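PDB 3FDU: putative enoyl-CoA hydratase/isomerase from Acinetobacter baumannii, which probably acts on acyl-CoA thioesters as an enoyl-CoA hydratase or isomerase, a member of the crotonase superfamily. Local coordinates for residues N66-K69 / D70-G73; P239-L242 / E243-A247; N27-G31 / E32-W36; I231-Q234 / R235-S238. The protein carries 4 engineered substitutions. One frame throughout, in Å; residues are numbered along the deposited sequence.

Contact 1 (N66-K69 / D70-G73); sequences NDMK and DFMG
D67 and F71 are joined by the first backbone bond of helix 68-76, F71 N to D67 O at 2.8 Å, and the turns that follow repeat it from M72 N to M68 O and from G73 N to K69 O. D67 occupies the N-cap. With its CG anti to the backbone N (chi1 -177°), the carboxylate swings forward beside the chain, and OD2 receives D70 N end-on at 2.9 Å in an almost straight bond, the N-H...O angle being 178°. The other oxygen, OD1, makes a salt bridge with R22, while D70 OD2 accepts from G31 N. Beside the cap, the amide of N66 stands steeply against the F71 ring, its plane turned 76° from the ring plane, and ND2 comes within 3.4 Å of F71 CD1. N66 OD1 is bonded to Y34 OH, and ND2 to a glycerol molecule. M68 runs alongside F71 in a Met-aromatic contact: SD lies obliquely 5.2 Å from the ring centroid, and the folded chain brings CE to 4.0 Å from F71 CB. Sequence and place recall the segment that gives crotonases one N-H of their oxyanion hole. Gripped at one oxygen by a helix N-H and at the other by an arginine, the D67 carboxylate has little freedom to turn, which should fix where the helix begins.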
loop_
_atom_site.group_PDB
_atom_site.type_symbol
_atom_site.label_atom_id
_atom_site.label_comp_id
_atom_site.label_asym_id
_atom_site.label_seq_id
_atom_site.Cartn_x
_atom_site.Cartn_y
_atom_site.Cartn_z
ATOM N N ASN A 66 -6.221 9.656 -23.988
ATOM C CA ASN A 66 -6.022 9.232 -25.385
ATOM C C ASN A 66 -6.960 10.044 -26.306
ATOM O O ASN A 66 -8.126 10.147 -26.033
ATOM C CB ASN A 66 -6.353 7.737 -25.507
ATOM C CG ASN A 66 -5.918 7.158 -26.798
ATOM O OD1 ASN A 66 -4.833 7.498 -27.308
ATOM N ND2 ASN A 66 -6.753 6.253 -27.369
ATOM N N ASP A 67 -6.436 10.615 -27.385
ATOM C CA ASP A 67 -7.264 11.344 -28.345
ATOM C C ASP A 67 -8.352 10.452 -28.992
ATOM O O ASP A 67 -8.042 9.392 -29.645
ATOM C CB ASP A 67 -6.350 11.947 -29.392
ATOM C CG ASP A 67 -7.105 12.798 -30.417
ATOM O OD1 ASP A 67 -7.085 14.020 -30.246
ATOM O OD2 ASP A 67 -7.709 12.241 -31.369
ATOM N N MET A 68 -9.623 10.859 -28.833
ATOM C CA MET A 68 -10.700 9.924 -29.177
ATOM C C MET A 68 -10.848 9.760 -30.702
ATOM O O MET A 68 -11.146 8.678 -31.204
ATOM C CB MET A 68 -12.032 10.248 -28.447
ATOM C CG MET A 68 -12.916 8.987 -28.296
ATOM S SD MET A 68 -12.465 7.818 -26.983
ATOM C CE MET A 68 -10.798 8.048 -26.458
ATOM N N LYS A 69 -10.598 10.823 -31.448
ATOM C CA LYS A 69 -10.628 10.728 -32.894
ATOM C C LYS A 69 -9.594 9.711 -33.383
ATOM O O LYS A 69 -9.941 8.809 -34.140
ATOM C CB LYS A 69 -10.358 12.081 -33.532
ATOM C CG LYS A 69 -11.610 12.651 -34.159
ATOM C CD LYS A 69 -11.750 14.157 -33.928
ATOM C CE LYS A 69 -13.217 14.566 -34.047
ATOM N NZ LYS A 69 -13.407 15.969 -33.559
ATOM N N ASP A 70 -8.350 9.868 -32.929
ATOM C CA ASP A 70 -7.252 8.922 -33.165
ATOM C C ASP A 70 -7.684 7.504 -32.772
ATOM O O ASP A 70 -7.491 6.542 -33.539
ATOM C CB ASP A 70 -6.034 9.368 -32.331
ATOM C CG ASP A 70 -4.724 8.702 -32.735
ATOM O OD1 ASP A 70 -4.312 8.819 -33.897
ATOM O OD2 ASP A 70 -4.046 8.139 -31.861
ATOM N N PHE A 71 -8.237 7.357 -31.577
ATOM C CA PHE A 71 -8.619 6.063 -31.073
ATOM C C PHE A 71 -9.602 5.347 -32.020
ATOM O O PHE A 71 -9.573 4.138 -32.166
ATOM C CB PHE A 71 -9.253 6.173 -29.695
ATOM C CG PHE A 71 -9.628 4.844 -29.105
ATOM C CD1 PHE A 71 -8.644 3.880 -28.856
ATOM C CD2 PHE A 71 -10.947 4.536 -28.827
ATOM C CE1 PHE A 71 -8.980 2.648 -28.324
ATOM C CE2 PHE A 71 -11.298 3.270 -28.277
ATOM C CZ PHE A 71 -10.321 2.337 -28.031
ATOM N N MET A 72 -10.512 6.098 -32.618
ATOM C CA MET A 72 -11.489 5.463 -33.434
ATOM C C MET A 72 -10.897 5.023 -34.778
ATOM O O MET A 72 -11.286 3.993 -35.314
ATOM C CB MET A 72 -12.717 6.359 -33.579
ATOM C CG MET A 72 -13.450 6.363 -32.249
ATOM S SD MET A 72 -15.037 7.066 -32.364
ATOM C CE MET A 72 -15.645 6.738 -30.732
ATOM N N GLY A 73 -9.928 5.772 -35.282
ATOM C CA GLY A 73 -9.216 5.336 -36.474
ATOM C C GLY A 73 -8.428 4.075 -36.139
ATOM O O GLY A 73 -8.342 3.142 -36.941
#

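Contact 2 (P239-L242 / E243-A247); sequences PEML and EAVQA
L242 and Q246, one helical turn apart, meet through the branch point of one and the amide of the other: L242 CG lies 3.7 Å from Q246 CD. The two side chains cross obliquely, with Q246 NE2 reaching towards the leucine methyls, 3.9 Å from L242 CD1. Q246 keeps CG beside its own backbone N (chi1 -79°), and that methylene rides 3.1 Å from L242 O, the same carbonyl that accepts Q246 N at 2.8 Å. E243 repeats the pattern one turn earlier, its CG 3.2 Å from P239 O while its N bonds to that oxygen. On another flank M241 and V245 are only loosely apposed, SD to CG2 at 4.5 Å, although V245 N is bonded to M241 O at 2.9 Å. The next shell fixes how this flank faces: V245 packs on M72 and Q76 and M241 on V75, all of helix 68-76. At the start of the helix, E240 OE2 forms a salt bridge with R235, and S238 OG takes a weak bond from M241 N. These are the features of an amphipathic C-terminal helix, docked by methionine and valine against helix 68-76 and bearing glutamates and a glutamine on its exposed sides.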
loop_
_atom_site.group_PDB
_atom_site.type_symbol
_atom_site.label_atom_id
_atom_site.label_comp_id
_atom_site.label_asym_id
_atom_site.label_seq_id
_atom_site.Cartn_x
_atom_site.Cartn_y
_atom_site.Cartn_z
ATOM N N PRO A 239 -15.021 -7.508 -31.010
ATOM C CA PRO A 239 -16.058 -7.233 -32.003
ATOM C C PRO A 239 -17.018 -6.165 -31.497
ATOM O O PRO A 239 -17.491 -5.341 -32.281
ATOM C CB PRO A 239 -16.798 -8.577 -32.138
ATOM C CG PRO A 239 -15.811 -9.621 -31.685
ATOM C CD PRO A 239 -14.907 -8.939 -30.663
ATOM N N GLU A 240 -17.303 -6.168 -30.208
ATOM C CA GLU A 240 -18.234 -5.171 -29.690
ATOM C C GLU A 240 -17.659 -3.742 -29.746
ATOM O O GLU A 240 -18.401 -2.764 -29.934
ATOM C CB GLU A 240 -18.823 -5.588 -28.320
ATOM C CG GLU A 240 -17.874 -5.581 -27.134
ATOM C CD GLU A 240 -17.084 -6.910 -26.971
ATOM O OE1 GLU A 240 -16.896 -7.643 -27.987
ATOM O OE2 GLU A 240 -16.617 -7.194 -25.829
ATOM N N MET A 241 -16.339 -3.610 -29.670
ATOM C CA MET A 241 -15.708 -2.288 -29.751
ATOM C C MET A 241 -15.828 -1.740 -31.178
ATOM O O MET A 241 -16.189 -0.574 -31.395
ATOM C CB MET A 241 -14.213 -2.357 -29.330
ATOM C CG MET A 241 -13.471 -0.998 -29.343
ATOM S SD MET A 241 -14.066 0.264 -28.075
ATOM C CE MET A 241 -13.474 -0.541 -26.669
ATOM N N LEU A 242 -15.476 -2.568 -32.168
ATOM C CA LEU A 242 -15.632 -2.175 -33.563
ATOM C C LEU A 242 -17.093 -1.728 -33.935
ATOM O O LEU A 242 -17.267 -0.734 -34.625
ATOM C CB LEU A 242 -15.189 -3.321 -34.500
ATOM C CG LEU A 242 -15.259 -2.998 -36.003
ATOM C CD1 LEU A 242 -14.371 -1.798 -36.380
ATOM C CD2 LEU A 242 -14.789 -4.265 -36.867
ATOM N N GLU A 243 -18.110 -2.461 -33.497
ATOM C CA GLU A 243 -19.523 -2.121 -33.790
ATOM C C GLU A 243 -19.840 -0.767 -33.205
ATOM O O GLU A 243 -20.428 0.102 -33.869
ATOM C CB GLU A 243 -20.486 -3.109 -33.122
ATOM C CG GLU A 243 -20.349 -4.550 -33.571
ATOM C CD GLU A 243 -21.441 -5.002 -34.546
ATOM O OE1 GLU A 243 -21.465 -4.530 -35.708
ATOM O OE2 GLU A 243 -22.261 -5.864 -34.150
ATOM N N ALA A 244 -19.428 -0.573 -31.950
ATOM C CA ALA A 244 -19.685 0.710 -31.294
ATOM C C ALA A 244 -18.963 1.871 -31.986
ATOM O O ALA A 244 -19.541 2.941 -32.185
ATOM C CB ALA A 244 -19.359 0.618 -29.842
ATOM N N VAL A 245 -17.731 1.670 -32.445
ATOM C CA VAL A 245 -17.055 2.750 -33.124
ATOM C C VAL A 245 -17.709 3.012 -34.490
ATOM O O VAL A 245 -17.938 4.175 -34.909
ATOM C CB VAL A 245 -15.506 2.504 -33.285
ATOM C CG1 VAL A 245 -14.918 3.544 -34.198
ATOM C CG2 VAL A 245 -14.783 2.522 -31.894
ATOM N N GLN A 246 -18.053 1.930 -35.176
ATOM C CA GLN A 246 -18.668 2.056 -36.489
ATOM C C GLN A 246 -19.968 2.907 -36.388
ATOM O O GLN A 246 -20.175 3.870 -37.154
ATOM C CB GLN A 246 -18.913 0.673 -37.055
ATOM C CG GLN A 246 -17.654 0.047 -37.645
ATOM C CD GLN A 246 -17.888 -1.364 -38.080
ATOM O OE1 GLN A 246 -18.706 -2.081 -37.495
ATOM N NE2 GLN A 246 -17.190 -1.780 -39.122
ATOM N N ALA A 247 -20.809 2.565 -35.423
ATOM C CA ALA A 247 -22.024 3.330 -35.142
ATOM C C ALA A 247 -21.705 4.795 -34.878
ATOM O O ALA A 247 -22.249 5.702 -35.537
ATOM C CB ALA A 247 -22.765 2.726 -33.940
#

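Contact 3 (N27-G31 / E32-W36); sequences NALYG and ELYLW
L29 and Y34 form a hydrophobic staple, the pairing of the residue before an N-cap with the fourth residue after it. L29 CB sits over one face of the Y34 ring, 3.8 Å from the centroid, a CH-pi contact offset toward the rim. The same leucine turns CD2 against L33 CD2 at 3.5 Å, closer than carbons usually pack. L33 is shared, for its CB stands almost centrally above the Y30 ring, 3.9 Å from the centroid and 9° off the normal. The Y30 ring reaches this place because its CG lies between the backbone N and carbonyl carbon (chi1 52°), which folds the ring back over the first turn. Farther out, Y30 OH approaches W36 CZ3 at 3.3 Å, the two ring planes 87° apart, and the hydroxyl is hydrogen-bonded to H6. Y30 is also the N-cap: its O accepts Y34 N at 3.1 Å and, weakly, L33 N, whereas its own N is buried without a partner. Beyond this polar edge, the L29 and Y34 flank of the start of helix 31-46 is covered by helix 87-97, where P87, P88 and L91 touch Y34, and by helix 113-116, whose I113 meets both L29 and Y34.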
loop_
_atom_site.group_PDB
_atom_site.type_symbol
_atom_site.label_atom_id
_atom_site.label_comp_id
_atom_site.label_asym_id
_atom_site.label_seq_id
_atom_site.Cartn_x
_atom_site.Cartn_y
_atom_site.Cartn_z
ATOM N N ASN A 27 -4.905 18.885 -24.383
ATOM C CA ASN A 27 -3.739 18.032 -24.224
ATOM C C ASN A 27 -4.041 16.526 -24.407
ATOM O O ASN A 27 -3.292 15.656 -23.917
ATOM C CB ASN A 27 -3.075 18.317 -22.860
ATOM C CG ASN A 27 -2.183 19.575 -22.908
ATOM O OD1 ASN A 27 -2.178 20.270 -23.918
ATOM N ND2 ASN A 27 -1.442 19.873 -21.814
ATOM N N ALA A 28 -5.128 16.202 -25.091
ATOM C CA ALA A 28 -5.313 14.779 -25.502
ATOM C C ALA A 28 -4.114 14.303 -26.305
ATOM O O ALA A 28 -3.578 15.053 -27.134
ATOM C CB ALA A 28 -6.659 14.538 -26.312
ATOM N N LEU A 29 -3.697 13.052 -26.086
ATOM C CA LEU A 29 -2.476 12.550 -26.744
ATOM C C LEU A 29 -2.798 11.630 -27.919
ATOM O O LEU A 29 -3.628 10.773 -27.800
ATOM C CB LEU A 29 -1.582 11.799 -25.752
ATOM C CG LEU A 29 -1.244 12.669 -24.534
ATOM C CD1 LEU A 29 -0.528 11.870 -23.447
ATOM C CD2 LEU A 29 -0.379 13.907 -24.944
ATOM N N TYR A 30 -2.125 11.846 -29.049
ATOM C CA TYR A 30 -2.239 10.968 -30.215
ATOM C C TYR A 30 -0.971 10.121 -30.368
ATOM O O TYR A 30 0.066 10.443 -29.788
ATOM C CB TYR A 30 -2.549 11.798 -31.485
ATOM C CG TYR A 30 -1.607 12.991 -31.749
ATOM C CD1 TYR A 30 -0.516 12.862 -32.590
ATOM C CD2 TYR A 30 -1.835 14.222 -31.171
ATOM C CE1 TYR A 30 0.334 13.934 -32.841
ATOM C CE2 TYR A 30 -0.979 15.319 -31.411
ATOM C CZ TYR A 30 0.084 15.156 -32.263
ATOM O OH TYR A 30 0.926 16.210 -32.519
ATOM N N GLY A 31 -1.050 9.069 -31.181
ATOM C CA GLY A 31 0.039 8.101 -31.403
ATOM C C GLY A 31 1.445 8.670 -31.383
ATOM O O GLY A 31 2.300 8.301 -30.527
ATOM N N GLU A 32 1.709 9.560 -32.325
ATOM C CA GLU A 32 3.058 10.090 -32.488
ATOM C C GLU A 32 3.531 11.019 -31.341
ATOM O O GLU A 32 4.708 11.095 -31.038
ATOM C CB GLU A 32 3.191 10.768 -33.858
ATOM C CG GLU A 32 3.553 9.748 -35.001
ATOM C CD GLU A 32 4.454 10.346 -36.083
ATOM O OE1 GLU A 32 3.962 11.191 -36.866
ATOM O OE2 GLU A 32 5.661 9.982 -36.146
ATOM N N LEU A 33 2.607 11.692 -30.686
ATOM C CA LEU A 33 2.974 12.538 -29.547
ATOM C C LEU A 33 3.406 11.655 -28.370
ATOM O O LEU A 33 4.397 11.958 -27.709
ATOM C CB LEU A 33 1.807 13.469 -29.180
ATOM C CG LEU A 33 1.959 14.407 -27.960
ATOM C CD1 LEU A 33 3.252 15.236 -28.084
ATOM C CD2 LEU A 33 0.748 15.316 -27.918
ATOM N N TYR A 34 2.709 10.533 -28.123
ATOM C CA TYR A 34 3.229 9.582 -27.119
ATOM C C TYR A 34 4.735 9.230 -27.391
ATOM O O TYR A 34 5.597 9.226 -26.477
ATOM C CB TYR A 34 2.442 8.282 -27.121
ATOM C CG TYR A 34 0.999 8.288 -26.659
ATOM C CD1 TYR A 34 0.672 8.376 -25.303
ATOM C CD2 TYR A 34 -0.041 8.112 -27.575
ATOM C CE1 TYR A 34 -0.645 8.312 -24.874
ATOM C CE2 TYR A 34 -1.371 8.052 -27.152
ATOM C CZ TYR A 34 -1.661 8.171 -25.808
ATOM O OH TYR A 34 -2.968 8.062 -25.369
ATOM N N LEU A 35 5.060 8.958 -28.652
ATOM C CA LEU A 35 6.446 8.595 -29.009
ATOM C C LEU A 35 7.426 9.735 -28.867
ATOM O O LEU A 35 8.605 9.541 -28.464
ATOM C CB LEU A 35 6.493 8.077 -30.449
ATOM C CG LEU A 35 5.562 6.884 -30.713
ATOM C CD1 LEU A 35 5.669 6.422 -32.176
ATOM C CD2 LEU A 35 5.873 5.690 -29.761
ATOM N N TRP A 36 6.987 10.935 -29.242
ATOM C CA TRP A 36 7.855 12.101 -29.076
ATOM C C TRP A 36 8.143 12.314 -27.593
ATOM O O TRP A 36 9.265 12.649 -27.225
ATOM C CB TRP A 36 7.208 13.376 -29.635
ATOM C CG TRP A 36 6.954 13.271 -31.110
ATOM C CD1 TRP A 36 7.601 12.457 -31.990
ATOM C CD2 TRP A 36 5.941 13.971 -31.868
ATOM N NE1 TRP A 36 7.064 12.616 -33.257
ATOM C CE2 TRP A 36 6.061 13.551 -33.212
ATOM C CE3 TRP A 36 4.981 14.930 -31.545
ATOM C CZ2 TRP A 36 5.218 14.040 -34.236
ATOM C CZ3 TRP A 36 4.157 15.437 -32.554
ATOM C CH2 TRP A 36 4.285 14.981 -33.892
#

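Contact 4 (I231-Q234 / R235-S238); sequences IFMQ and RVQS
F232 and V236 meet on the last turn of helix 218-236, just before S238 serves as N-cap of helix 239-248, a tight helix-to-helix junction. The phenyl ring, its CG anti to the backbone N (chi1 -173°), leans along the helix until CE2 is 3.4 Å from V236 CG2, the methyl approaching obliquely. V236 N closes the same turn on F232 O at 2.8 Å. M233 is curled, with all three torsions near -60°, and M233 CE is carried forward along the helix to 3.7 Å from Q237 OE1; that glutamine is extended beyond CG, and its CB and CG both lie beside M233 O. M233 and V236 also pack on F74 of helix 68-76. R235 keeps CG beside its backbone N (chi1 -42°), 3.2 Å from I231 O, and sharp bends at chi2 and chi3 then turn one guanidinium face toward the carbonyl carbon of Q234. The R235 side chain also packs on A205 of the second subunit, where I231 likewise meets L213. At the very end of the turn, R235 O is gripped twice by one residue, receiving S238 N at 3.2 Å and S238 OG at 3.0 Å.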
loop_
_atom_site.group_PDB
_atom_site.type_symbol
_atom_site.label_atom_id
_atom_site.label_comp_id
_atom_site.label_asym_id
_atom_site.label_seq_id
_atom_site.Cartn_x
_atom_site.Cartn_y
_atom_site.Cartn_z
ATOM N N ILE A 231 -3.649 -7.885 -23.058
ATOM C CA ILE A 231 -5.062 -7.884 -22.715
ATOM C C ILE A 231 -5.801 -6.626 -23.242
ATOM O O ILE A 231 -6.918 -6.726 -23.745
ATOM C CB ILE A 231 -5.259 -8.069 -21.185
ATOM C CG1 ILE A 231 -4.765 -9.495 -20.824
ATOM C CG2 ILE A 231 -6.779 -7.747 -20.759
ATOM C CD1 ILE A 231 -4.645 -9.739 -19.347
ATOM N N PHE A 232 -5.153 -5.476 -23.135
ATOM C CA PHE A 232 -5.697 -4.198 -23.588
ATOM C C PHE A 232 -6.021 -4.265 -25.115
ATOM O O PHE A 232 -7.088 -3.826 -25.562
ATOM C CB PHE A 232 -4.667 -3.081 -23.302
ATOM C CG PHE A 232 -5.177 -1.671 -23.583
ATOM C CD1 PHE A 232 -5.701 -0.881 -22.555
ATOM C CD2 PHE A 232 -5.083 -1.124 -24.848
ATOM C CE1 PHE A 232 -6.184 0.461 -22.817
ATOM C CE2 PHE A 232 -5.564 0.199 -25.116
ATOM C CZ PHE A 232 -6.094 0.987 -24.097
ATOM N N MET A 233 -5.097 -4.814 -25.905
ATOM C CA MET A 233 -5.337 -4.942 -27.356
ATOM C C MET A 233 -6.454 -5.915 -27.753
ATOM O O MET A 233 -7.162 -5.682 -28.772
ATOM C CB MET A 233 -4.013 -5.223 -28.105
ATOM C CG MET A 233 -3.063 -3.988 -28.208
ATOM S SD MET A 233 -3.690 -2.474 -29.047
ATOM C CE MET A 233 -4.007 -3.235 -30.709
ATOM N N GLN A 234 -6.621 -6.989 -26.968
ATOM C CA GLN A 234 -7.790 -7.902 -27.055
ATOM C C GLN A 234 -9.100 -7.136 -26.913
ATOM O O GLN A 234 -10.060 -7.375 -27.648
ATOM C CB GLN A 234 -7.743 -8.978 -25.958
ATOM C CG GLN A 234 -6.576 -9.979 -26.109
ATOM C CD GLN A 234 -6.485 -10.980 -24.944
ATOM O OE1 GLN A 234 -7.350 -11.034 -24.054
ATOM N NE2 GLN A 234 -5.449 -11.774 -24.958
ATOM N N ARG A 235 -9.136 -6.236 -25.929
ATOM C CA ARG A 235 -10.299 -5.328 -25.758
ATOM C C ARG A 235 -10.427 -4.333 -26.856
ATOM O O ARG A 235 -11.519 -4.150 -27.373
ATOM C CB ARG A 235 -10.229 -4.568 -24.408
ATOM C CG ARG A 235 -9.806 -5.426 -23.255
ATOM C CD ARG A 235 -10.917 -6.063 -22.481
ATOM N NE ARG A 235 -12.154 -6.129 -23.213
ATOM C CZ ARG A 235 -12.555 -7.197 -23.897
ATOM N NH1 ARG A 235 -11.793 -8.289 -23.927
ATOM N NH2 ARG A 235 -13.726 -7.171 -24.522
ATOM N N VAL A 236 -9.331 -3.675 -27.254
ATOM C CA VAL A 236 -9.398 -2.760 -28.415
ATOM C C VAL A 236 -9.955 -3.436 -29.729
ATOM O O VAL A 236 -10.677 -2.798 -30.545
ATOM C CB VAL A 236 -8.017 -2.192 -28.728
ATOM C CG1 VAL A 236 -7.956 -1.602 -30.168
ATOM C CG2 VAL A 236 -7.526 -1.188 -27.585
ATOM N N GLN A 237 -9.531 -4.681 -29.942
ATOM C CA GLN A 237 -9.909 -5.492 -31.120
ATOM C C GLN A 237 -11.205 -6.261 -30.965
ATOM O O GLN A 237 -11.607 -7.023 -31.869
ATOM C CB GLN A 237 -8.765 -6.507 -31.431
ATOM C CG GLN A 237 -7.590 -5.753 -31.995
ATOM C CD GLN A 237 -6.457 -6.634 -32.389
ATOM O OE1 GLN A 237 -5.372 -6.521 -31.823
ATOM N NE2 GLN A 237 -6.689 -7.550 -33.355
ATOM N N SER A 238 -11.864 -6.112 -29.834
ATOM C CA SER A 238 -13.069 -6.887 -29.640
ATOM C C SER A 238 -14.190 -6.516 -30.654
ATOM O O SER A 238 -14.297 -5.376 -31.121
ATOM C CB SER A 238 -13.559 -6.786 -28.186
ATOM O OG SER A 238 -14.109 -5.489 -27.979
#

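Along the chain the order is contact 3, contact 1, contact 4, contact 2, all within the crotonase-like fold. Contact 3 opens helix 31-46 and contact 1 opens helix 68-76; their centres are 11 Å apart, and the backbone bond from D67 N to L29 O, 2.8 Å, ties the two helix starts together. Contacts 4 and 2, with centres 12 Å apart, occupy consecutive C-terminal helices. Contact 1 touches both of them: F71 CE2 lies 4.1 Å from M241 SD, and F71 CE1 4.2 Å from V236 CG2. Contacts 2 and 3 stay about 14 Å apart at their nearest atoms. Helix 68-76 thus bridges the body of the fold and its C-terminal helices.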